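Local coordinates for protein tryptophanyl-tRNA synthetase (Aeropyrum pernix, PDB 3A04) that catalyses the ATP-dependent attachment of L-tryptophan to its cognate tRNA, releasing AMP and diphosphate, as a class I aminoacyl-tRNA synthetase, at residues A[27-32]-A[50-55]; A[155-160]-A[202-207]. One frame throughout, in Å; residues are numbered along the deposited sequence. Where two conformers were deposited one is given.

How the contacts relate
The two contacts follow one another in series: contact 1 closes before contact 2 opens, so they neither nest nor cross. From the N terminus, the chain lays strand 27-28 at one border of a mixed sheet, passes through helices 33-38 and 45-48, and returns as strand 52-56 to close a mainly helical excursion in contact 1. Parallel strands 72-77 and 103-108 come next. After strand 147-150, the opposite border of the sheet within this chain, helix 156-165 begins, and contact 2 joins its first turn to the loop that precedes strand 210-215, closing a mostly helical excursion of about 40 residues. The centres of the two contacts lie about 31 Å apart, contact 1 buried within the subunit, contact 2 at the surface beside the second subunit.

Contact 1. Residues A[27-32]-A[50-55]; sequences RPFSEV and GIIFGH
An antiparallel strand pair at the border of the sheet joins R27 and P28 to G54 and H55. R27 and H55 form the hydrogen-bonded pair, with R27 N to H55 O at 2.8 Å and nearly straight, and H55 N to R27 O at 2.9 Å. P28 and G54 form the non-hydrogen-bonded pair, and F53 and G54, both facing Y245 on the next strand, make a classic beta bulge. Where the chain turns into a 3-10 segment, F29 N still reaches F53 O (2.9 Å), although from above the carbonyl plane.

Beyond the backbone, the imidazole of H55 does most of the work. Its CG sits between the backbone N and the carbonyl carbon (chi1 84°), which swings the ring over to the first segment. There V32 CG1 rests over the centre of one face, 3.7 Å from the centroid, while P28 O lies at the edge and R27 CB packs against NE2. A water bridges H55 NE2 to E31 OE1, 2.7 Å from each; E31 OE2 in turn forms a salt bridge with R27 NH1 (2.7 Å) within segment 27-32. Farther along, I52 CG2 meets the F29 ring off-centre.

Were H55 an alanine, V32 CG1 would probably lose the ring it rests on and the water one of its two partners. With ND1 bonded to F58 N and NE2 to the water, both ring nitrogens are held, which fixes the rotation of the imidazole.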
loop_
_atom_site.group_PDB
_atom_site.type_symbol
_atom_site.label_atom_id
_atom_site.label_comp_id
_atom_site.label_asym_id
_atom_site.label_seq_id
_atom_site.Cartn_x
_atom_site.Cartn_y
_atom_site.Cartn_z
ATOM N N ARG A 27 -19.726 -16.420 19.552
ATOM C CA ARG A 27 -20.615 -16.793 20.650
ATOM C C ARG A 27 -22.016 -16.197 20.538
ATOM O O ARG A 27 -22.192 -15.153 19.897
ATOM C CB ARG A 27 -20.003 -16.257 21.940
ATOM C CG ARG A 27 -18.565 -16.721 22.106
ATOM C CD ARG A 27 -18.424 -17.952 23.033
ATOM N NE ARG A 27 -19.029 -19.147 22.479
ATOM C CZ ARG A 27 -19.650 -20.112 23.181
ATOM N NH1 ARG A 27 -19.848 -20.041 24.494
ATOM N NH2 ARG A 27 -20.135 -21.158 22.547
ATOM N N PRO A 28 -23.018 -16.813 21.222
ATOM C CA PRO A 28 -24.344 -16.129 21.327
ATOM C C PRO A 28 -24.177 -14.784 21.973
ATOM O O PRO A 28 -23.464 -14.665 23.014
ATOM C CB PRO A 28 -25.145 -17.022 22.291
ATOM C CG PRO A 28 -24.551 -18.463 21.981
ATOM C CD PRO A 28 -23.015 -18.133 21.900
ATOM N N PHE A 29 -24.850 -13.781 21.395
ATOM C CA PHE A 29 -24.819 -12.439 21.973
ATOM C C PHE A 29 -25.306 -12.385 23.400
ATOM O O PHE A 29 -24.907 -11.503 24.198
ATOM C CB PHE A 29 -25.631 -11.400 21.109
ATOM C CG PHE A 29 -25.360 -9.968 21.515
ATOM C CD1 PHE A 29 -24.293 -9.278 20.982
ATOM C CD2 PHE A 29 -26.147 -9.351 22.450
ATOM C CE1 PHE A 29 -23.976 -7.973 21.412
ATOM C CE2 PHE A 29 -25.907 -8.057 22.800
ATOM C CZ PHE A 29 -24.772 -7.386 22.319
ATOM N N SER A 30 -26.246 -13.245 23.742
ATOM C CA SER A 30 -26.793 -13.188 25.127
ATOM C C SER A 30 -25.716 -13.338 26.261
ATOM O O SER A 30 -25.881 -12.805 27.369
ATOM C CB SER A 30 -27.898 -14.250 25.269
ATOM O OG SER A 30 -27.407 -15.490 24.783
ATOM N N GLU A 31 -24.575 -13.971 25.959
ATOM C CA GLU A 31 -23.527 -14.140 26.994
ATOM C C GLU A 31 -22.951 -12.790 27.447
ATOM O O GLU A 31 -22.375 -12.681 28.540
ATOM C CB GLU A 31 -22.432 -15.075 26.497
ATOM C CG GLU A 31 -22.917 -16.479 26.072
ATOM C CD GLU A 31 -21.733 -17.390 25.618
ATOM O OE1 GLU A 31 -20.550 -16.898 25.572
ATOM O OE2 GLU A 31 -21.980 -18.593 25.318
ATOM N N VAL A 32 -23.145 -11.715 26.660
ATOM C CA VAL A 32 -22.616 -10.444 27.134
ATOM C C VAL A 32 -23.619 -9.624 27.881
ATOM O O VAL A 32 -23.287 -8.528 28.302
ATOM C CB VAL A 32 -22.006 -9.518 26.016
ATOM C CG1 VAL A 32 -20.842 -10.168 25.338
ATOM C CG2 VAL A 32 -23.099 -9.008 24.967
ATOM N N GLY A 50 -32.708 -10.311 18.663
ATOM C CA GLY A 50 -31.814 -11.350 18.181
ATOM C C GLY A 50 -31.388 -11.111 16.750
ATOM O O GLY A 50 -30.888 -12.007 16.109
ATOM N N ILE A 51 -31.552 -9.874 16.243
ATOM C CA ILE A 51 -31.005 -9.575 14.896
ATOM C C ILE A 51 -29.467 -9.461 15.051
ATOM O O ILE A 51 -28.706 -9.909 14.210
ATOM C CB ILE A 51 -31.586 -8.236 14.357
ATOM C CG1 ILE A 51 -33.080 -8.505 14.018
ATOM C CG2 ILE A 51 -30.748 -7.709 13.087
ATOM C CD1 ILE A 51 -33.964 -7.227 13.840
ATOM N N ILE A 52 -29.043 -8.841 16.118
ATOM C CA ILE A 52 -27.635 -8.989 16.547
ATOM C C ILE A 52 -27.525 -10.280 17.347
ATOM O O ILE A 52 -27.900 -10.329 18.499
ATOM C CB ILE A 52 -27.238 -7.791 17.344
ATOM C CG1 ILE A 52 -27.302 -6.539 16.400
ATOM C CG2 ILE A 52 -25.750 -7.908 17.800
ATOM C CD1 ILE A 52 -27.054 -5.332 17.220
ATOM N N PHE A 53 -27.057 -11.335 16.710
ATOM C CA PHE A 53 -27.197 -12.681 17.311
ATOM C C PHE A 53 -25.868 -13.251 17.907
ATOM O O PHE A 53 -25.883 -14.249 18.675
ATOM C CB PHE A 53 -27.684 -13.651 16.271
ATOM C CG PHE A 53 -26.728 -13.882 15.148
ATOM C CD1 PHE A 53 -25.718 -14.867 15.243
ATOM C CD2 PHE A 53 -26.836 -13.137 13.974
ATOM C CE1 PHE A 53 -24.851 -15.089 14.160
ATOM C CE2 PHE A 53 -26.010 -13.352 12.924
ATOM C CZ PHE A 53 -24.998 -14.338 12.995
ATOM N N GLY A 54 -24.730 -12.614 17.551
ATOM C CA GLY A 54 -23.424 -13.192 17.866
ATOM C C GLY A 54 -22.424 -12.135 18.284
ATOM O O GLY A 54 -22.633 -10.906 18.026
ATOM N N HIS A 55 -21.324 -12.587 18.924
ATOM C CA HIS A 55 -20.199 -11.655 19.186
ATOM C C HIS A 55 -18.912 -12.491 19.256
ATOM O O HIS A 55 -18.967 -13.723 19.462
ATOM C CB HIS A 55 -20.352 -10.877 20.499
ATOM C CG HIS A 55 -19.862 -11.649 21.690
ATOM N ND1 HIS A 55 -18.614 -11.453 22.243
ATOM C CD2 HIS A 55 -20.450 -12.646 22.419
ATOM C CE1 HIS A 55 -18.445 -12.296 23.259
ATOM N NE2 HIS A 55 -19.539 -13.038 23.377
HETATM O O HOH W 1 -19.242 -14.546 25.657
#

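Contact 2. Residues A[155-160]-A[202-207]; sequences GTPYFR and DEYGGY
The phenol of Y204 meets the start of helix 156-165 with its hydroxyl end foremost: Y158 N lies at the ring edge, P157 CB approaches obliquely, 3.9 Å from Y204 CE2, and over one face, toward the rim, sits CB of E203, the preceding residue. H198 adds an edge-to-face ring contact. With CG anti to the carbonyl carbon (chi1 -64°), the Y204 ring is directed at the helix, where Y204 OH comes within 3.3 Å of Y158 CB. Y158 N makes a weak hydrogen bond to this oxygen at 3.4 Å, bent to 139°; the stronger partner of the hydroxyl is R154 O.

P157 is the other point of packing. Its CG lies 3.7 Å from E203 CG, and the bend of E203 at chi2 (96°) lays the carboxylate against the proline ring. E203 OE2 accepts a hydrogen bond from a water, 2.6 Å from its oxygen, which itself accepts one from R160 NH1; E203 OE2 also forms a salt bridge with R371 of the second subunit.

G155 is the N-cap residue, its backbone angles calling for glycine. In this class I, Rossmann-type catalytic domain, the helix after edge strand 147-150 packs its N-terminal turn on the loop leading to strand 210-215, at the dimer interface.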
loop_
_atom_site.group_PDB
_atom_site.type_symbol
_atom_site.label_atom_id
_atom_site.label_comp_id
_atom_site.label_asym_id
_atom_site.label_seq_id
_atom_site.Cartn_x
_atom_site.Cartn_y
_atom_site.Cartn_z
ATOM N N GLY A 155 -3.126 9.059 6.218
ATOM C CA GLY A 155 -1.837 9.507 6.767
ATOM C C GLY A 155 -0.831 8.378 6.962
ATOM O O GLY A 155 -1.138 7.182 6.909
ATOM N N THR A 156 0.395 8.793 7.300
ATOM C CA THR A 156 1.542 7.882 7.323
ATOM C C THR A 156 1.429 6.663 8.201
ATOM O O THR A 156 1.716 5.573 7.738
ATOM C CB THR A 156 2.874 8.695 7.589
ATOM O OG1 THR A 156 3.037 9.575 6.484
ATOM C CG2 THR A 156 4.091 7.713 7.578
ATOM N N PRO A 157 1.045 6.829 9.473
ATOM C CA PRO A 157 1.054 5.625 10.325
ATOM C C PRO A 157 0.060 4.523 9.844
ATOM O O PRO A 157 0.327 3.284 9.965
ATOM C CB PRO A 157 0.677 6.163 11.742
ATOM C CG PRO A 157 0.654 7.651 11.646
ATOM C CD PRO A 157 0.683 8.073 10.192
ATOM N N TYR A 158 -1.066 4.958 9.275
ATOM C CA TYR A 158 -2.113 4.025 8.782
ATOM C C TYR A 158 -1.532 3.328 7.594
ATOM O O TYR A 158 -1.619 2.164 7.420
ATOM C CB TYR A 158 -3.291 4.889 8.268
ATOM C CG TYR A 158 -4.310 4.235 7.377
ATOM C CD1 TYR A 158 -5.364 3.511 7.934
ATOM C CD2 TYR A 158 -4.339 4.489 6.025
ATOM C CE1 TYR A 158 -6.364 2.970 7.122
ATOM C CE2 TYR A 158 -5.309 3.971 5.220
ATOM C CZ TYR A 158 -6.345 3.282 5.760
ATOM O OH TYR A 158 -7.304 2.802 4.899
ATOM N N PHE A 159 -0.905 4.058 6.716
ATOM C CA PHE A 159 -0.388 3.402 5.546
ATOM C C PHE A 159 0.832 2.520 5.888
ATOM O O PHE A 159 1.034 1.523 5.274
ATOM C CB PHE A 159 0.026 4.261 4.245
ATOM C CG PHE A 159 0.100 3.415 2.973
ATOM C CD1 PHE A 159 -1.031 2.970 2.331
ATOM C CD2 PHE A 159 1.314 3.066 2.407
ATOM C CE1 PHE A 159 -0.928 2.203 1.211
ATOM C CE2 PHE A 159 1.360 2.301 1.264
ATOM C CZ PHE A 159 0.247 1.883 0.712
ATOM N N ARG A 160 1.621 2.913 6.858
ATOM C CA ARG A 160 2.735 2.032 7.257
ATOM C C ARG A 160 2.219 0.658 7.705
ATOM O O ARG A 160 2.854 -0.374 7.461
ATOM C CB ARG A 160 3.509 2.677 8.399
ATOM C CG ARG A 160 4.823 1.907 8.700
ATOM C CD ARG A 160 5.649 2.639 9.795
ATOM N NE ARG A 160 5.902 4.026 9.518
ATOM C CZ ARG A 160 5.840 4.995 10.424
ATOM N NH1 ARG A 160 5.515 4.721 11.675
ATOM N NH2 ARG A 160 6.126 6.231 10.070
ATOM N N ASP A 202 -1.316 5.435 18.601
ATOM C CA ASP A 202 -1.427 6.664 19.336
ATOM C C ASP A 202 -1.797 7.803 18.427
ATOM O O ASP A 202 -2.576 8.640 18.825
ATOM C CB ASP A 202 -0.096 6.934 20.048
ATOM C CG ASP A 202 0.168 5.826 21.094
ATOM O OD1 ASP A 202 -0.835 5.304 21.688
ATOM O OD2 ASP A 202 1.320 5.429 21.234
ATOM N N GLU A 203 -1.275 7.830 17.194
ATOM C CA GLU A 203 -1.645 8.897 16.276
ATOM C C GLU A 203 -3.132 9.051 15.963
ATOM O O GLU A 203 -3.561 10.121 15.490
ATOM C CB GLU A 203 -0.949 8.722 14.944
ATOM C CG GLU A 203 0.585 8.931 15.083
ATOM C CD GLU A 203 1.359 7.626 15.263
ATOM O OE1 GLU A 203 0.794 6.598 15.694
ATOM O OE2 GLU A 203 2.605 7.603 15.012
ATOM N N TYR A 204 -3.908 7.984 16.125
ATOM C CA TYR A 204 -5.344 8.123 15.828
ATOM C C TYR A 204 -6.178 8.090 17.097
ATOM O O TYR A 204 -7.398 7.919 16.994
ATOM C CB TYR A 204 -5.794 6.985 14.861
ATOM C CG TYR A 204 -5.047 7.163 13.537
ATOM C CD1 TYR A 204 -5.364 8.230 12.697
ATOM C CD2 TYR A 204 -3.972 6.321 13.199
ATOM C CE1 TYR A 204 -4.629 8.441 11.438
ATOM C CE2 TYR A 204 -3.239 6.478 11.963
ATOM C CZ TYR A 204 -3.564 7.562 11.116
ATOM O OH TYR A 204 -2.867 7.755 9.927
ATOM N N GLY A 205 -5.530 8.178 18.276
ATOM C CA GLY A 205 -6.259 8.216 19.551
ATOM C C GLY A 205 -6.012 7.016 20.463
ATOM O O GLY A 205 -6.438 7.016 21.608
ATOM N N GLY A 206 -5.324 5.984 19.980
ATOM C CA GLY A 206 -4.886 4.952 20.889
ATOM C C GLY A 206 -5.975 4.019 21.422
ATOM O O GLY A 206 -5.947 3.620 22.639
ATOM N N TYR A 207 -6.940 3.714 20.548
ATOM C CA TYR A 207 -8.115 2.924 20.907
ATOM C C TYR A 207 -7.852 1.430 20.718
ATOM O O TYR A 207 -8.059 0.809 19.651
ATOM C CB TYR A 207 -9.396 3.360 20.145
ATOM C CG TYR A 207 -9.863 4.778 20.427
ATOM C CD1 TYR A 207 -10.819 5.040 21.436
ATOM C CD2 TYR A 207 -9.458 5.822 19.625
ATOM C CE1 TYR A 207 -11.266 6.348 21.671
ATOM C CE2 TYR A 207 -9.918 7.139 19.866
ATOM C CZ TYR A 207 -10.810 7.364 20.903
ATOM O OH TYR A 207 -11.274 8.651 21.158
HETATM O O HOH W 2 4.219 7.005 13.048
#